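Local coordinates for protein putative hyaluronoglucosaminidase (PDB 6PWI) that probably acts as a family 84 hexosaminidase, hydrolysing glycosidic bonds of N-acetylhexosamine-containing glycans as part of a larger secreted protein that is probably attached to the cell wall, at residues D173-G177 with G443-A447; L223-E227 with D274-I278; E510-S516 with V568-K572. One frame throughout, in Å; residues are numbered along the deposited sequence.

Contact 1 (D173-G177 with G443-A447)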
ATOM      1  N   ASP A 173      17.221   3.928  12.091  1.00 27.52           N
ATOM      2  CA  ASP A 173      15.976   4.067  11.353  1.00 25.78           C
ATOM      3  C   ASP A 173      14.815   4.383  12.292  1.00 25.22           C
ATOM      4  O   ASP A 173      14.846   4.064  13.481  1.00 25.09           O
ATOM      5  CB  ASP A 173      15.702   2.835  10.489  1.00 25.03           C
ATOM      6  CG  ASP A 173      14.979   3.151   9.189  1.00 26.16           C
ATOM      7  OD1 ASP A 173      14.536   4.319   9.017  1.00 27.58           O
ATOM      8  OD2 ASP A 173      14.862   2.234   8.356  1.00 25.04           O
ATOM      9  N   TYR A 174      13.794   5.026  11.722  1.00 24.85           N
ATOM     10  CA  TYR A 174      12.543   5.290  12.412  1.00 25.27           C
ATOM     11  C   TYR A 174      11.474   5.680  11.393  1.00 25.04           C
ATOM     12  O   TYR A 174      11.780   5.922  10.229  1.00 24.86           O
ATOM     13  CB  TYR A 174      12.732   6.387  13.461  1.00 24.81           C
ATOM     14  CG  TYR A 174      13.085   7.735  12.890  1.00 24.57           C
ATOM     15  CD1 TYR A 174      12.101   8.605  12.445  1.00 23.64           C
ATOM     16  CD2 TYR A 174      14.410   8.141  12.806  1.00 24.90           C
ATOM     17  CE1 TYR A 174      12.431   9.846  11.922  1.00 24.94           C
ATOM     18  CE2 TYR A 174      14.756   9.380  12.293  1.00 24.21           C
ATOM     19  CZ  TYR A 174      13.762  10.231  11.847  1.00 25.21           C
ATOM     20  OH  TYR A 174      14.112  11.448  11.342  1.00 25.83           O
ATOM     21  N   SER A 175      10.221   5.741  11.852  1.00 24.40           N
ATOM     22  CA  SER A 175       9.103   6.067  10.989  1.00 24.09           C
ATOM     23  C   SER A 175       8.635   7.491  11.260  1.00 24.23           C
ATOM     24  O   SER A 175       8.540   7.908  12.411  1.00 22.87           O
ATOM     25  CB  SER A 175       7.971   5.101  11.173  1.00 24.55           C
ATOM     26  OG  SER A 175       6.898   5.425  10.297  1.00 25.02           O
ATOM     27  N   ASP A 176       8.329   8.213  10.176  1.00 24.86           N
ATOM     28  CA  ASP A 176       7.718   9.525  10.278  1.00 25.55           C
ATOM     29  C   ASP A 176       6.277   9.372  10.755  1.00 25.54           C
ATOM     30  O   ASP A 176       5.819  10.165  11.567  1.00 25.26           O
ATOM     31  CB  ASP A 176       7.848  10.307   8.970  1.00 26.46           C
ATOM     32  CG  ASP A 176       9.250  10.852   8.760  1.00 28.07           C
ATOM     33  OD1 ASP A 176       9.809  11.413   9.736  1.00 28.78           O
ATOM     34  OD2 ASP A 176       9.784  10.694   7.633  1.00 27.86           O
ATOM     35  N   GLY A 177       5.590   8.338  10.257  1.00 26.70           N
ATOM     36  CA  GLY A 177       4.191   8.109  10.578  1.00 28.18           C
ATOM     37  C   GLY A 177       4.008   7.023  11.636  1.00 29.03           C
ATOM     38  O   GLY A 177       4.739   6.034  11.648  1.00 28.32           O
ATOM     39  N   GLY A 443       4.973   6.529   3.912  1.00 20.25           N
ATOM     40  CA  GLY A 443       4.503   6.530   5.288  1.00 20.08           C
ATOM     41  C   GLY A 443       5.659   6.451   6.279  1.00 20.53           C
ATOM     42  O   GLY A 443       5.604   7.083   7.336  1.00 21.64           O
ATOM     43  N   TRP A 444       6.696   5.682   5.911  1.00 20.12           N
ATOM     44  CA  TRP A 444       7.858   5.457   6.756  1.00 20.89           C
ATOM     45  C   TRP A 444       8.790   6.671   6.731  1.00 22.15           C
ATOM     46  O   TRP A 444       9.129   7.208   7.790  1.00 21.31           O
ATOM     47  CB  TRP A 444       8.591   4.165   6.367  1.00 20.49           C
ATOM     48  CG  TRP A 444       9.779   3.879   7.237  1.00 20.29           C
ATOM     49  CD1 TRP A 444      11.063   4.289   7.028  1.00 20.00           C
ATOM     50  CD2 TRP A 444       9.796   3.139   8.473  1.00 20.10           C
ATOM     51  NE1 TRP A 444      11.875   3.858   8.042  1.00 19.74           N
ATOM     52  CE2 TRP A 444      11.128   3.150   8.944  1.00 20.09           C
ATOM     53  CE3 TRP A 444       8.822   2.468   9.228  1.00 20.06           C
ATOM     54  CZ2 TRP A 444      11.507   2.520  10.132  1.00 19.97           C
ATOM     55  CZ3 TRP A 444       9.195   1.850  10.404  1.00 19.96           C
ATOM     56  CH2 TRP A 444      10.522   1.873  10.847  1.00 19.92           C
ATOM     57  N   ASN A 445       9.188   7.087   5.517  1.00 22.45           N
ATOM     58  CA  ASN A 445      10.155   8.154   5.311  1.00 23.13           C
ATOM     59  C   ASN A 445       9.582   9.168   4.324  1.00 24.14           C
ATOM     60  O   ASN A 445       9.655   8.952   3.117  1.00 24.68           O
ATOM     61  CB  ASN A 445      11.479   7.607   4.763  1.00 22.60           C
ATOM     62  CG  ASN A 445      12.575   8.649   4.638  1.00 22.96           C
ATOM     63  OD1 ASN A 445      12.305   9.840   4.492  1.00 22.43           O
ATOM     64  ND2 ASN A 445      13.824   8.209   4.688  1.00 22.47           N
ATOM     65  N   ARG A 446       9.062  10.285   4.847  1.00 24.42           N
ATOM     66  CA  ARG A 446       8.349  11.253   4.032  1.00 24.98           C
ATOM     67  C   ARG A 446       9.296  12.085   3.169  1.00 25.30           C
ATOM     68  O   ARG A 446       9.095  12.190   1.963  1.00 25.13           O
ATOM     69  CB  ARG A 446       7.444  12.131   4.894  1.00 25.82           C
ATOM     70  CG  ARG A 446       6.098  11.493   5.191  1.00 29.01           C
ATOM     71  CD  ARG A 446       5.427  12.333   6.251  1.00 31.19           C
ATOM     72  NE  ARG A 446       4.592  11.579   7.170  1.00 33.14           N
ATOM     73  CZ  ARG A 446       4.180  12.059   8.342  1.00 36.09           C
ATOM     74  NH1 ARG A 446       4.552  13.276   8.717  1.00 35.08           N
ATOM     75  NH2 ARG A 446       3.409  11.326   9.134  1.00 34.29           N
ATOM     76  N   ALA A 447      10.310  12.700   3.781  1.00 25.77           N
ATOM     77  CA  ALA A 447      11.130  13.665   3.061  1.00 27.37           C
ATOM     78  C   ALA A 447      11.864  13.002   1.894  1.00 28.47           C
ATOM     79  O   ALA A 447      12.021  13.618   0.840  1.00 29.32           O
ATOM     80  CB  ALA A 447      12.081  14.369   3.996  1.00 26.44           C
TER
HETATM   81  O   HOH W   1      10.866  12.735   6.610  1.00 21.45           O
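Ser175 and Trp444 lie with their CA atoms 4.5 Å apart where the backbone at the end of strand 165-175 meets the last turn of helix 433-444. The site is a junction of domains: the strand belongs to the mixed sheet of the N-terminal domain and leads into the first strand of the (beta/alpha)8 barrel, and the helix follows the eighth. Two carbonyls at the helix end point at the incoming chain, which donates Asp176 N to Trp444 O at 2.7 Å and, more weakly, Gly177 N to Gly443 O. With its CG anti to the backbone N (chi1 -179°), the Trp444 side chain leads back along the strand end, one face of its indole against Tyr174 and Ser175. Ser175 CB sits over that face, 3.7 Å from the centroid of the six-membered part in a CH-pi contact, and the Tyr174 carbonyl lies over the same face. At the ring edge, NE1 donates in the indole plane to Asp173 OD1 at 2.9 Å, although it meets that oxygen from above a carboxylate turned 82° to the ring. Tyr174 N reaches OD1 from the same face of the carboxylate, and Gln41 N is a further donor, so this buried oxygen is gripped several times. Beyond the helix, Asp176 OD2 takes Arg446 N on its anti lone pair at 2.9 Å. The Arg446 guanidinium places one face over Asp176 CB, while its NH2 donates to Phe418 O and the group makes a cation-pi contact with the Phe418 ring. A water donates to Asp176 OD2 and accepts from Ala447 N, the latter at 2.9 Å.

Contact 2 (L223-E227 with D274-I278)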
ATOM      1  N   LEU A 223     -24.785  -3.554  11.243  1.00 55.95           N
ATOM      2  CA  LEU A 223     -26.166  -4.015  11.112  1.00 53.10           C
ATOM      3  C   LEU A 223     -26.440  -5.185  12.056  1.00 48.05           C
ATOM      4  O   LEU A 223     -27.324  -5.099  12.901  1.00 46.86           O
ATOM      5  CB  LEU A 223     -26.531  -4.362   9.659  1.00 53.14           C
ATOM      6  CG  LEU A 223     -27.514  -3.416   8.961  1.00 57.05           C
ATOM      7  CD1 LEU A 223     -27.804  -3.880   7.539  1.00 55.32           C
ATOM      8  CD2 LEU A 223     -28.816  -3.286   9.740  1.00 54.03           C
ATOM      9  N   LYS A 224     -25.684  -6.274  11.901  1.00 43.31           N
ATOM     10  CA  LYS A 224     -25.773  -7.402  12.813  1.00 42.52           C
ATOM     11  C   LYS A 224     -24.577  -7.379  13.761  1.00 39.97           C
ATOM     12  O   LYS A 224     -24.085  -8.430  14.163  1.00 39.04           O
ATOM     13  CB  LYS A 224     -25.827  -8.732  12.048  1.00 45.26           C
ATOM     14  CG  LYS A 224     -27.073  -8.985  11.205  1.00 46.62           C
ATOM     15  CD  LYS A 224     -27.312 -10.467  10.973  1.00 50.50           C
ATOM     16  CE  LYS A 224     -28.405 -10.775   9.970  1.00 53.35           C
ATOM     17  NZ  LYS A 224     -27.911 -10.686   8.573  1.00 56.52           N
ATOM     18  N   TRP A 225     -24.126  -6.174  14.129  1.00 39.40           N
ATOM     19  CA  TRP A 225     -22.939  -6.043  14.960  1.00 39.92           C
ATOM     20  C   TRP A 225     -23.155  -6.650  16.344  1.00 39.91           C
ATOM     21  O   TRP A 225     -22.187  -7.021  17.004  1.00 39.19           O
ATOM     22  CB  TRP A 225     -22.441  -4.595  15.040  1.00 38.07           C
ATOM     23  CG  TRP A 225     -23.374  -3.625  15.699  1.00 36.69           C
ATOM     24  CD1 TRP A 225     -24.225  -2.763  15.070  1.00 37.16           C
ATOM     25  CD2 TRP A 225     -23.531  -3.381  17.111  1.00 35.62           C
ATOM     26  NE1 TRP A 225     -24.905  -2.007  15.988  1.00 36.83           N
ATOM     27  CE2 TRP A 225     -24.505  -2.367  17.249  1.00 36.06           C
ATOM     28  CE3 TRP A 225     -22.958  -3.920  18.270  1.00 34.88           C
ATOM     29  CZ2 TRP A 225     -24.911  -1.883  18.495  1.00 35.34           C
ATOM     30  CZ3 TRP A 225     -23.356  -3.440  19.500  1.00 34.44           C
ATOM     31  CH2 TRP A 225     -24.321  -2.437  19.611  1.00 34.32           C
ATOM     32  N   ARG A 226     -24.422  -6.753  16.765  1.00 41.44           N
ATOM     33  CA  ARG A 226     -24.756  -7.270  18.083  1.00 42.18           C
ATOM     34  C   ARG A 226     -24.476  -8.769  18.147  1.00 42.41           C
ATOM     35  O   ARG A 226     -23.988  -9.265  19.161  1.00 40.74           O
ATOM     36  CB  ARG A 226     -26.213  -6.961  18.435  1.00 41.51           C
ATOM     37  CG  ARG A 226     -26.417  -5.556  18.975  1.00 40.23           C
ATOM     38  CD  ARG A 226     -27.883  -5.193  18.898  1.00 42.25           C
ATOM     39  NE  ARG A 226     -28.074  -3.830  19.371  1.00 43.85           N
ATOM     40  CZ  ARG A 226     -28.422  -2.804  18.602  1.00 44.14           C
ATOM     41  NH1 ARG A 226     -28.642  -2.989  17.312  1.00 41.69           N
ATOM     42  NH2 ARG A 226     -28.559  -1.598  19.129  1.00 43.66           N
ATOM     43  N   GLU A 227     -24.767  -9.465  17.042  1.00 43.19           N
ATOM     44  CA  GLU A 227     -24.706 -10.916  16.988  1.00 46.13           C
ATOM     45  C   GLU A 227     -23.260 -11.381  16.835  1.00 42.72           C
ATOM     46  O   GLU A 227     -22.524 -10.858  16.002  1.00 45.25           O
ATOM     47  CB  GLU A 227     -25.579 -11.420  15.838  1.00 53.47           C
ATOM     48  CG  GLU A 227     -27.004 -10.890  15.910  1.00 64.26           C
ATOM     49  CD  GLU A 227     -27.907 -11.241  14.738  1.00 72.22           C
ATOM     50  OE1 GLU A 227     -27.505 -12.087  13.903  1.00 75.14           O
ATOM     51  OE2 GLU A 227     -29.015 -10.667  14.663  1.00 78.18           O
ATOM     52  N   ASP A 274     -26.725  -2.142  25.461  1.00 42.82           N
ATOM     53  CA  ASP A 274     -26.047  -2.088  24.177  1.00 40.62           C
ATOM     54  C   ASP A 274     -24.528  -2.050  24.358  1.00 38.62           C
ATOM     55  O   ASP A 274     -23.792  -2.582  23.529  1.00 38.53           O
ATOM     56  CB  ASP A 274     -26.616  -0.971  23.295  1.00 40.71           C
ATOM     57  CG  ASP A 274     -27.704  -1.442  22.341  1.00 41.97           C
ATOM     58  OD1 ASP A 274     -27.809  -2.674  22.123  1.00 41.40           O
ATOM     59  OD2 ASP A 274     -28.435  -0.576  21.814  1.00 41.30           O
ATOM     60  N   LEU A 275     -24.056  -1.439  25.451  1.00 37.53           N
ATOM     61  CA  LEU A 275     -22.625  -1.402  25.716  1.00 38.61           C
ATOM     62  C   LEU A 275     -22.114  -2.803  26.046  1.00 41.88           C
ATOM     63  O   LEU A 275     -20.955  -3.117  25.779  1.00 42.45           O
ATOM     64  CB  LEU A 275     -22.314  -0.412  26.842  1.00 34.91           C
ATOM     65  CG  LEU A 275     -20.833  -0.306  27.206  1.00 34.05           C
ATOM     66  CD1 LEU A 275     -20.022   0.222  26.035  1.00 32.91           C
ATOM     67  CD2 LEU A 275     -20.619   0.552  28.444  1.00 32.71           C
ATOM     68  N   GLU A 276     -22.992  -3.637  26.619  1.00 47.87           N
ATOM     69  CA  GLU A 276     -22.657  -5.008  26.974  1.00 50.25           C
ATOM     70  C   GLU A 276     -22.364  -5.809  25.707  1.00 46.15           C
ATOM     71  O   GLU A 276     -21.448  -6.632  25.683  1.00 41.89           O
ATOM     72  CB  GLU A 276     -23.799  -5.664  27.752  1.00 57.75           C
ATOM     73  CG  GLU A 276     -23.767  -5.386  29.246  1.00 67.00           C
ATOM     74  CD  GLU A 276     -24.746  -6.187  30.096  1.00 72.62           C
ATOM     75  OE1 GLU A 276     -25.293  -7.201  29.595  1.00 73.35           O
ATOM     76  OE2 GLU A 276     -24.960  -5.798  31.265  1.00 73.99           O
ATOM     77  N   LYS A 277     -23.157  -5.543  24.663  1.00 43.70           N
ATOM     78  CA  LYS A 277     -23.090  -6.303  23.425  1.00 43.28           C
ATOM     79  C   LYS A 277     -21.852  -5.908  22.625  1.00 39.87           C
ATOM     80  O   LYS A 277     -21.134  -6.785  22.148  1.00 37.95           O
ATOM     81  CB  LYS A 277     -24.379  -6.151  22.611  1.00 43.33           C
ATOM     82  CG  LYS A 277     -25.645  -6.248  23.444  1.00 44.67           C
ATOM     83  CD  LYS A 277     -26.708  -7.133  22.860  1.00 47.61           C
ATOM     84  CE  LYS A 277     -27.868  -7.291  23.820  1.00 49.32           C
ATOM     85  NZ  LYS A 277     -29.141  -7.455  23.086  1.00 51.71           N
ATOM     86  N   ILE A 278     -21.596  -4.598  22.503  1.00 36.87           N
ATOM     87  CA  ILE A 278     -20.438  -4.146  21.747  1.00 36.02           C
ATOM     88  C   ILE A 278     -19.171  -4.726  22.376  1.00 35.47           C
ATOM     89  O   ILE A 278     -18.306  -5.246  21.673  1.00 35.23           O
ATOM     90  CB  ILE A 278     -20.398  -2.611  21.563  1.00 36.22           C
ATOM     91  CG1 ILE A 278     -19.501  -2.212  20.386  1.00 36.93           C
ATOM     92  CG2 ILE A 278     -19.989  -1.898  22.845  1.00 36.63           C
ATOM     93  CD1 ILE A 278     -19.716  -0.801  19.875  1.00 36.32           C
TER
HETATM   94  O   HOH W   2     -22.385  -9.011  21.222  1.00 39.93           O
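Trp225 turns the edge of its six-membered ring against helix 268-286, and this is the close-packed part of the contact: CZ3 lies 3.7 Å from Ile278 CB, while Asp274 O and Ile278 N sit near the ring plane. Trp225 CG stands between the backbone N and the carbonyl carbon (chi1 64°), and its indole lies alongside the next residue, Arg226, whose guanidinium has Trp225 CZ2 3.6 Å above its centre. That flat group grips Asp274 side-on in a salt bridge, NE to OD1 at 3.0 Å and NH2 to OD2 at 2.9 Å. Both oxygens lie in the guanidinium plane, yet the carboxylate is tilted 39° against it. Within the (beta/alpha)8 barrel, the pairing joins the loop after the second strand to the helix after the third; Asp261 O, accepting from Arg226 NH1, and Asn264 N, donating to Asp274 OD2, bring in the loop between that third strand and its helix. The side chain of Trp225 is about 9 Å from that of Asp299, the predicted proton donor. Toward solvent the fit is looser. The exposed Lys277 merely brings CD to 4.2 Å from Arg226 CG, and a water bridges the two backbones, donating to Arg226 O at 2.6 Å and to Lys277 O at 2.7 Å.

Contact 3 (E510-S516 with V568-K572)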
ATOM      1  N   GLU A 510       4.716  16.488 -42.848  1.00 37.58           N
ATOM      2  CA  GLU A 510       6.142  16.220 -42.904  1.00 34.13           C
ATOM      3  C   GLU A 510       6.328  14.714 -43.054  1.00 32.85           C
ATOM      4  O   GLU A 510       5.370  13.957 -42.923  1.00 33.36           O
ATOM      5  CB  GLU A 510       6.839  16.731 -41.644  1.00 33.18           C
ATOM      6  CG  GLU A 510       6.646  18.213 -41.405  1.00 33.41           C
ATOM      7  CD  GLU A 510       7.251  18.729 -40.110  1.00 35.48           C
ATOM      8  OE1 GLU A 510       7.938  17.948 -39.420  1.00 36.41           O
ATOM      9  OE2 GLU A 510       7.041  19.919 -39.793  1.00 38.76           O
ATOM     10  N   SER A 511       7.558  14.285 -43.339  1.00 31.78           N
ATOM     11  CA  SER A 511       7.845  12.868 -43.467  1.00 31.40           C
ATOM     12  C   SER A 511       7.691  12.183 -42.107  1.00 31.59           C
ATOM     13  O   SER A 511       8.081  12.744 -41.083  1.00 31.94           O
ATOM     14  CB  SER A 511       9.219  12.660 -44.038  1.00 30.34           C
ATOM     15  OG  SER A 511       9.363  11.323 -44.482  1.00 32.14           O
ATOM     16  N   VAL A 512       7.111  10.977 -42.105  1.00 29.87           N
ATOM     17  CA  VAL A 512       6.972  10.206 -40.879  1.00 29.24           C
ATOM     18  C   VAL A 512       7.785   8.914 -40.981  1.00 30.11           C
ATOM     19  O   VAL A 512       7.733   8.087 -40.077  1.00 31.52           O
ATOM     20  CB  VAL A 512       5.498   9.916 -40.524  1.00 28.04           C
ATOM     21  CG1 VAL A 512       4.644  11.171 -40.484  1.00 27.47           C
ATOM     22  CG2 VAL A 512       4.875   8.875 -41.437  1.00 28.15           C
ATOM     23  N   LEU A 513       8.546   8.747 -42.071  1.00 30.44           N
ATOM     24  CA  LEU A 513       9.244   7.496 -42.325  1.00 29.86           C
ATOM     25  C   LEU A 513      10.236   7.175 -41.203  1.00 30.32           C
ATOM     26  O   LEU A 513      10.284   6.048 -40.713  1.00 30.08           O
ATOM     27  CB  LEU A 513       9.934   7.557 -43.693  1.00 29.85           C
ATOM     28  CG  LEU A 513       9.016   7.530 -44.919  1.00 29.63           C
ATOM     29  CD1 LEU A 513       9.825   7.324 -46.193  1.00 27.41           C
ATOM     30  CD2 LEU A 513       7.946   6.452 -44.798  1.00 28.99           C
ATOM     31  N   ASP A 514      11.018   8.170 -40.779  1.00 30.42           N
ATOM     32  CA  ASP A 514      12.074   7.931 -39.812  1.00 32.25           C
ATOM     33  C   ASP A 514      11.517   7.861 -38.393  1.00 32.11           C
ATOM     34  O   ASP A 514      11.918   7.017 -37.592  1.00 31.60           O
ATOM     35  CB  ASP A 514      13.167   8.990 -39.919  1.00 34.51           C
ATOM     36  CG  ASP A 514      14.145   8.654 -41.028  1.00 37.47           C
ATOM     37  OD1 ASP A 514      14.850   7.616 -40.896  1.00 36.39           O
ATOM     38  OD2 ASP A 514      14.172   9.411 -42.027  1.00 38.75           O
ATOM     39  N   TYR A 515      10.603   8.772 -38.077  1.00 30.12           N
ATOM     40  CA  TYR A 515      10.114   8.813 -36.717  1.00 28.83           C
ATOM     41  C   TYR A 515       9.276   7.568 -36.436  1.00 28.29           C
ATOM     42  O   TYR A 515       9.215   7.112 -35.299  1.00 29.21           O
ATOM     43  CB  TYR A 515       9.451  10.158 -36.413  1.00 27.87           C
ATOM     44  CG  TYR A 515       9.408  10.469 -34.941  1.00 27.88           C
ATOM     45  CD1 TYR A 515      10.575  10.675 -34.225  1.00 28.45           C
ATOM     46  CD2 TYR A 515       8.206  10.516 -34.256  1.00 28.05           C
ATOM     47  CE1 TYR A 515      10.549  10.953 -32.868  1.00 29.12           C
ATOM     48  CE2 TYR A 515       8.161  10.795 -32.901  1.00 28.86           C
ATOM     49  CZ  TYR A 515       9.337  11.013 -32.205  1.00 29.96           C
ATOM     50  OH  TYR A 515       9.300  11.277 -30.866  1.00 30.43           O
ATOM     51  N   SER A 516       8.687   6.986 -37.487  1.00 27.68           N
ATOM     52  CA  SER A 516       7.809   5.841 -37.320  1.00 27.64           C
ATOM     53  C   SER A 516       8.568   4.671 -36.700  1.00 28.62           C
ATOM     54  O   SER A 516       7.998   3.908 -35.930  1.00 30.32           O
ATOM     55  CB  SER A 516       7.122   5.457 -38.598  1.00 26.74           C
ATOM     56  OG  SER A 516       7.972   4.675 -39.421  1.00 26.85           O
ATOM     57  N   VAL A 568       2.439   5.105 -42.921  1.00 26.14           N
ATOM     58  CA  VAL A 568       3.706   4.867 -43.599  1.00 26.54           C
ATOM     59  C   VAL A 568       3.450   4.420 -45.040  1.00 27.53           C
ATOM     60  O   VAL A 568       3.992   5.011 -45.970  1.00 28.11           O
ATOM     61  CB  VAL A 568       4.600   3.869 -42.834  1.00 25.39           C
ATOM     62  CG1 VAL A 568       5.779   3.408 -43.676  1.00 23.45           C
ATOM     63  CG2 VAL A 568       5.090   4.450 -41.513  1.00 25.16           C
ATOM     64  N   ALA A 569       2.616   3.386 -45.219  1.00 27.71           N
ATOM     65  CA  ALA A 569       2.275   2.877 -46.540  1.00 28.18           C
ATOM     66  C   ALA A 569       1.732   4.006 -47.418  1.00 30.24           C
ATOM     67  O   ALA A 569       2.028   4.070 -48.614  1.00 30.18           O
ATOM     68  CB  ALA A 569       1.289   1.739 -46.428  1.00 25.54           C
ATOM     69  N   PHE A 570       0.952   4.903 -46.804  1.00 29.56           N
ATOM     70  CA  PHE A 570       0.351   6.005 -47.530  1.00 29.98           C
ATOM     71  C   PHE A 570       1.421   6.969 -48.040  1.00 33.24           C
ATOM     72  O   PHE A 570       1.307   7.490 -49.148  1.00 35.69           O
ATOM     73  CB  PHE A 570      -0.656   6.747 -46.657  1.00 27.29           C
ATOM     74  CG  PHE A 570      -1.439   7.792 -47.407  1.00 26.50           C
ATOM     75  CD1 PHE A 570      -2.665   7.480 -47.981  1.00 25.97           C
ATOM     76  CD2 PHE A 570      -0.948   9.083 -47.548  1.00 25.23           C
ATOM     77  CE1 PHE A 570      -3.390   8.442 -48.674  1.00 25.56           C
ATOM     78  CE2 PHE A 570      -1.676  10.041 -48.239  1.00 25.12           C
ATOM     79  CZ  PHE A 570      -2.894   9.721 -48.802  1.00 24.33           C
ATOM     80  N   GLU A 571       2.446   7.233 -47.225  1.00 32.79           N
ATOM     81  CA  GLU A 571       3.466   8.176 -47.643  1.00 34.26           C
ATOM     82  C   GLU A 571       4.253   7.577 -48.811  1.00 35.62           C
ATOM     83  O   GLU A 571       4.558   8.270 -49.782  1.00 36.01           O
ATOM     84  CB  GLU A 571       4.340   8.576 -46.456  1.00 36.14           C
ATOM     85  CG  GLU A 571       5.317   9.693 -46.770  1.00 38.27           C
ATOM     86  CD  GLU A 571       6.184  10.130 -45.601  1.00 42.64           C
ATOM     87  OE1 GLU A 571       5.624  10.412 -44.507  1.00 44.68           O
ATOM     88  OE2 GLU A 571       7.419  10.184 -45.780  1.00 44.05           O
ATOM     89  N   LYS A 572       4.534   6.272 -48.717  1.00 34.84           N
ATOM     90  CA  LYS A 572       5.317   5.541 -49.699  1.00 34.54           C
ATOM     91  C   LYS A 572       4.511   5.334 -50.979  1.00 34.76           C
ATOM     92  O   LYS A 572       5.070   4.955 -52.002  1.00 35.60           O
ATOM     93  CB  LYS A 572       5.716   4.177 -49.130  1.00 36.07           C
ATOM     94  CG  LYS A 572       6.785   4.201 -48.048  1.00 38.71           C
ATOM     95  CD  LYS A 572       6.998   2.833 -47.452  1.00 40.02           C
ATOM     96  CE  LYS A 572       8.366   2.654 -46.839  1.00 43.82           C
ATOM     97  NZ  LYS A 572       8.472   1.333 -46.179  1.00 46.28           N
TER
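The Glu571 carboxylate receives two hydrogen bonds from the chain at 511-512, one on each oxygen and both on syn lone pairs. Ser511 OG donates to OE2 at 2.6 Å, and the backbone N of Val512 donates to OE1 at 2.9 Å with an N-H...O angle of 158°. This two-point grip fixes how the carboxylate is rotated, and it sits close to the start of helix 513-536, where the helix dipole would probably stabilise its negative charge. Glu571 reaches across as an extended chain leaving with CG anti to the backbone N (chi1 -173°). Apolar groups line its flank: Val512 CG2 approaches OE1 at 3.5 Å, and the branch point of Leu513 lies against OE2. One turn earlier on helix 540-572, Val568 divides its methyls, CG1 meeting Leu513 CD2 at 3.9 Å and CG2 resting on Ser516 CB at 3.7 Å. Ser516 turns its hydroxyl back to Leu513 O in the preceding turn, meeting it from above the carbonyl plane at 3.0 Å. Further out, Arg505 NH1 donates to Ser511 O and Arg504 forms a salt bridge with Glu510, both reaching the segment from helix 496-507. The contact thus joins the beginning of one arm of an antiparallel helical hairpin, 513-536, to the end of the other, 540-572, while helix 496-507 also touches Val512 and Ser516 through Phe502.

Followed from the N terminus, the chain first leaves the mixed sheet at residues 173-177 and winds through the eight-stranded barrel before contact 1 closes at 443-447, a loop whose closing residues lie 266 apart. Contact 2 is nested inside it, a short closure of 47 residues tying two successive beta-alpha units of the barrel together about 26 Å away at the nearest atoms. Contact 3 opens only after contact 1 has closed, so the two are in series, and none of the three cross. It bounds a helical hairpin remote from the barrel, its centre 71 Å from that of contact 2 and on the opposite side of the chain's centre. Contact 1 thus ties the N-terminal domain to the barrel, contact 2 acts within the barrel, and contact 3 within the helical region.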